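Side-chain contact in endoglucanase (Ruminococcus champanellensis, PDB 6WQV), which probably hydrolyses internal beta-1,4 linkages in cellulose and related plant polysaccharides such as xylan, as a broad-specificity family 5 endoglucanase: residues 116-121 and 144-149. Residues are numbered along the deposited sequence; the frame is centred on the assembly and turned at random.
Sequences LNIHHE and TQIATR. With GLC (alpha-D-glucopyranose), chain E; BGC (beta-D-glucopyranose), chain B.
The backbones of L116, of strand 113-117, and I146, in the last turn of helix 129-149, stay well apart, their CA atoms 9.3 Å from each other, and apolar side chains bridge the distance. I146 supplies both touching branches from the helix. Its CG2 meets L116 CD2 at 3.8 Å, while its CD1, carried forward by an extended chain (chi2 165°), lies 4.0 Å from I118 CG2. The I118 side chain crosses that of I146 at about a right angle and also packs on L139, I142 and W143 of the same helix. Strand and helix belong to one beta-alpha-beta unit of the eight-stranded TIM barrel, and the contact is buried in the layer between them. The chain then leads to H119 and H120 of the glycan pocket. N117 ND2 donates to H119 ND1 (3.1 Å, 161°), almost exactly in the imidazole plane, a bond that helps hold the ring's rotation. H119 NE2, in turn, is hydrogen-bonded to O3 of the alpha-D-glucopyranose (GLC) at 3.0 Å. N117 OD1 is itself held by the backbone N of V78, so the amide is gripped at both ends. GLC O3 also lies 3.2 Å from H120 CE1, oblique to that ring.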
ATOM      1  N   LEU A 116      -3.375   1.496  -6.708  1.00  9.83           N
ATOM      2  CA  LEU A 116      -4.649   1.907  -6.133  1.00  9.29           C
ATOM      3  C   LEU A 116      -5.211   0.743  -5.329  1.00  9.01           C
ATOM      4  O   LEU A 116      -5.297  -0.376  -5.850  1.00 10.29           O
ATOM      5  CB  LEU A 116      -5.615   2.263  -7.266  1.00 10.97           C
ATOM      6  CG  LEU A 116      -7.048   2.614  -6.868  1.00 10.52           C
ATOM      7  CD1 LEU A 116      -7.021   3.882  -6.030  1.00 11.48           C
ATOM      8  CD2 LEU A 116      -7.931   2.782  -8.078  1.00 11.72           C
ATOM      9  N   ASN A 117      -5.606   0.999  -4.078  1.00  8.76           N
ATOM     10  CA  ASN A 117      -6.053  -0.066  -3.175  1.00  8.44           C
ATOM     11  C   ASN A 117      -7.407   0.259  -2.547  1.00 11.00           C
ATOM     12  O   ASN A 117      -8.067   1.245  -2.883  1.00 10.24           O
ATOM     13  CB  ASN A 117      -4.989  -0.375  -2.108  1.00  9.10           C
ATOM     14  CG  ASN A 117      -4.977   0.623  -0.955  1.00 10.34           C
ATOM     15  OD1 ASN A 117      -5.805   1.526  -0.876  1.00 10.48           O
ATOM     16  ND2 ASN A 117      -4.023   0.445  -0.037  1.00 10.24           N
ATOM     17  N   ILE A 118      -7.846  -0.644  -1.661  1.00 10.34           N
ATOM     18  CA  ILE A 118      -8.768  -0.331  -0.573  1.00  9.96           C
ATOM     19  C   ILE A 118      -7.952  -0.390   0.716  1.00  9.70           C
ATOM     20  O   ILE A 118      -7.070  -1.248   0.859  1.00 11.46           O
ATOM     21  CB  ILE A 118     -10.015  -1.239  -0.529  1.00 11.10           C
ATOM     22  CG1 ILE A 118      -9.715  -2.652  -0.023  1.00 12.45           C
ATOM     23  CG2 ILE A 118     -10.674  -1.336  -1.905  1.00 11.45           C
ATOM     24  CD1 ILE A 118     -10.952  -3.559  -0.001  1.00 14.03           C
ATOM     25  N   HIS A 119      -8.204   0.549   1.638  1.00  9.62           N
ATOM     26  CA  HIS A 119      -7.260   0.782   2.722  1.00  9.50           C
ATOM     27  C   HIS A 119      -7.910   0.509   4.070  1.00 11.59           C
ATOM     28  O   HIS A 119      -7.941  -0.648   4.513  1.00 12.64           O
ATOM     29  CB  HIS A 119      -6.591   2.158   2.576  1.00  9.88           C
ATOM     30  CG  HIS A 119      -5.269   2.260   3.271  1.00 10.03           C
ATOM     31  ND1 HIS A 119      -4.096   1.800   2.707  1.00 11.24           N
ATOM     32  CD2 HIS A 119      -4.933   2.763   4.482  1.00 11.13           C
ATOM     33  CE1 HIS A 119      -3.097   2.023   3.540  1.00 10.00           C
ATOM     34  NE2 HIS A 119      -3.579   2.609   4.623  1.00 10.91           N
ATOM     35  N   HIS A 120      -8.386   1.525   4.786  1.00 12.17           N
ATOM     36  CA  HIS A 120      -8.904   1.317   6.139  1.00 10.71           C
ATOM     37  C   HIS A 120     -10.367   0.867   6.091  1.00 12.86           C
ATOM     38  O   HIS A 120     -11.296   1.598   6.446  1.00 14.06           O
ATOM     39  CB  HIS A 120      -8.762   2.578   6.978  1.00 10.79           C
ATOM     40  CG  HIS A 120      -7.351   2.981   7.264  1.00 11.99           C
ATOM     41  ND1 HIS A 120      -6.394   2.097   7.711  1.00 12.56           N
ATOM     42  CD2 HIS A 120      -6.745   4.196   7.211  1.00 11.40           C
ATOM     43  CE1 HIS A 120      -5.255   2.738   7.905  1.00 12.15           C
ATOM     44  NE2 HIS A 120      -5.443   4.016   7.610  1.00 12.14           N
ATOM     45  N   GLU A 121     -10.556  -0.389   5.680  1.00 12.72           N
ATOM     46  CA  GLU A 121     -11.868  -1.003   5.538  1.00 14.07           C
ATOM     47  C   GLU A 121     -12.188  -1.958   6.681  1.00 12.03           C
ATOM     48  O   GLU A 121     -13.196  -2.665   6.623  1.00 14.17           O
ATOM     49  CB  GLU A 121     -11.936  -1.778   4.221  1.00 13.53           C
ATOM     50  CG  GLU A 121     -11.640  -0.938   2.984  1.00 12.67           C
ATOM     51  CD  GLU A 121     -12.627   0.205   2.769  1.00 14.16           C
ATOM     52  OE1 GLU A 121     -13.857   0.016   2.788  1.00 15.50           O
ATOM     53  OE2 GLU A 121     -12.154   1.337   2.552  1.00 21.02           O
ATOM     54  N   THR A 144     -15.758  -4.584  -8.370  1.00 11.76           N
ATOM     55  CA  THR A 144     -16.329  -4.442  -9.708  1.00 13.88           C
ATOM     56  C   THR A 144     -16.421  -2.970 -10.092  1.00 13.12           C
ATOM     57  O   THR A 144     -16.050  -2.587 -11.211  1.00 13.62           O
ATOM     58  CB  THR A 144     -17.692  -5.133  -9.804  1.00 13.11           C
ATOM     59  OG1 THR A 144     -17.515  -6.542  -9.628  1.00 13.90           O
ATOM     60  CG2 THR A 144     -18.338  -4.892 -11.168  1.00 14.41           C
ATOM     61  N   GLN A 145     -16.855  -2.119  -9.156  1.00 12.43           N
ATOM     62  CA  GLN A 145     -16.986  -0.689  -9.441  1.00 11.85           C
ATOM     63  C   GLN A 145     -15.630  -0.033  -9.684  1.00 12.86           C
ATOM     64  O   GLN A 145     -15.480   0.781 -10.601  1.00 12.83           O
ATOM     65  CB  GLN A 145     -17.709   0.013  -8.290  1.00 13.68           C
ATOM     66  CG  GLN A 145     -19.171  -0.317  -8.164  1.00 13.77           C
ATOM     67  CD  GLN A 145     -19.780   0.267  -6.913  1.00 13.84           C
ATOM     68  OE1 GLN A 145     -20.057   1.468  -6.843  1.00 15.42           O
ATOM     69  NE2 GLN A 145     -19.987  -0.576  -5.906  1.00 14.78           N
ATOM     70  N   ILE A 146     -14.639  -0.338  -8.842  1.00 11.17           N
ATOM     71  CA  ILE A 146     -13.321   0.268  -9.015  1.00 12.22           C
ATOM     72  C   ILE A 146     -12.691  -0.215 -10.312  1.00 11.00           C
ATOM     73  O   ILE A 146     -12.169   0.579 -11.105  1.00 12.48           O
ATOM     74  CB  ILE A 146     -12.410  -0.026  -7.807  1.00 11.54           C
ATOM     75  CG1 ILE A 146     -13.032   0.539  -6.527  1.00 12.64           C
ATOM     76  CG2 ILE A 146     -11.003   0.526  -8.060  1.00 12.22           C
ATOM     77  CD1 ILE A 146     -12.415  -0.006  -5.235  1.00 13.23           C
ATOM     78  N   ALA A 147     -12.765  -1.519 -10.566  1.00 10.98           N
ATOM     79  CA  ALA A 147     -12.104  -2.078 -11.734  1.00 10.87           C
ATOM     80  C   ALA A 147     -12.727  -1.561 -13.022  1.00 12.02           C
ATOM     81  O   ALA A 147     -12.019  -1.326 -14.006  1.00 13.08           O
ATOM     82  CB  ALA A 147     -12.153  -3.603 -11.692  1.00 13.83           C
ATOM     83  N   THR A 148     -14.048  -1.380 -13.051  1.00 12.44           N
ATOM     84  CA  THR A 148     -14.653  -0.877 -14.278  1.00 14.54           C
ATOM     85  C   THR A 148     -14.306   0.589 -14.498  1.00 13.66           C
ATOM     86  O   THR A 148     -14.052   1.004 -15.634  1.00 15.76           O
ATOM     87  CB  THR A 148     -16.163  -1.119 -14.317  1.00 17.51           C
ATOM     88  OG1 THR A 148     -16.812  -0.493 -13.211  1.00 19.99           O
ATOM     89  CG2 THR A 148     -16.462  -2.598 -14.274  1.00 16.06           C
ATOM     90  N   ARG A 149     -14.268   1.398 -13.434  1.00 13.42           N
ATOM     91  CA  ARG A 149     -13.919   2.802 -13.632  1.00 15.14           C
ATOM     92  C   ARG A 149     -12.511   2.939 -14.202  1.00 13.56           C
ATOM     93  O   ARG A 149     -12.254   3.809 -15.046  1.00 14.06           O
ATOM     94  CB  ARG A 149     -14.039   3.587 -12.322  1.00 13.78           C
ATOM     95  CG  ARG A 149     -13.504   5.021 -12.410  1.00 15.23           C
ATOM     96  CD  ARG A 149     -14.325   5.900 -13.356  1.00 20.70           C
ATOM     97  NE  ARG A 149     -15.577   6.338 -12.748  1.00 22.05           N
ATOM     98  CZ  ARG A 149     -15.815   7.555 -12.257  1.00 20.95           C
ATOM     99  NH1 ARG A 149     -14.890   8.509 -12.282  1.00 20.70           N
ATOM    100  NH2 ARG A 149     -17.000   7.811 -11.728  1.00 21.93           N
TER
HETATM  101  C1  GLC E   1       0.181   0.473   8.047  1.00 19.28           C
HETATM  102  C2  GLC E   1      -0.944   1.291   7.440  1.00 13.23           C
HETATM  103  C3  GLC E   1      -0.835   2.754   7.393  1.00 11.80           C
HETATM  104  C4  GLC E   1      -0.310   3.292   8.702  1.00 11.97           C
HETATM  105  C5  GLC E   1       1.064   2.695   8.895  1.00 14.21           C
HETATM  106  C6  GLC E   1       1.856   3.284  10.050  1.00 14.02           C
HETATM  107  O1  GLC E   1       1.153   0.027   7.196  1.00 19.54           O
HETATM  108  O2  GLC E   1      -1.225   0.714   6.129  1.00 13.78           O
HETATM  109  O3  GLC E   1      -2.192   3.278   7.140  1.00 11.71           O
HETATM  110  O4  GLC E   1      -0.282   4.722   8.644  1.00 12.33           O
HETATM  111  O5  GLC E   1       0.919   1.240   9.142  1.00 16.68           O
HETATM  112  O6  GLC E   1       1.250   3.043  11.245  1.00 16.40           O
HETATM  113  C2  BGC B   2      -0.393   6.723   9.899  1.00 12.32           C
HETATM  114  C3  BGC B   2      -1.013   7.356  11.102  1.00 12.77           C
HETATM  115  C4  BGC B   2      -2.504   7.145  11.159  1.00 14.81           C
HETATM  116  C5  BGC B   2      -2.856   5.676  11.067  1.00 14.28           C
HETATM  117  C6  BGC B   2      -4.316   5.370  10.954  1.00 14.02           C
HETATM  118  C1  BGC B   2      -0.740   5.243   9.806  1.00 13.71           C
HETATM  119  O2  BGC B   2       1.047   6.875   9.930  1.00 13.21           O
HETATM  120  O3  BGC B   2      -0.714   8.797  11.079  1.00 14.48           O
HETATM  121  O4  BGC B   2      -3.024   7.595  12.466  1.00 17.94           O
HETATM  122  O5  BGC B   2      -2.224   5.097   9.848  1.00 13.62           O
HETATM  123  O6  BGC B   2      -4.523   3.959  11.075  1.00 19.75           O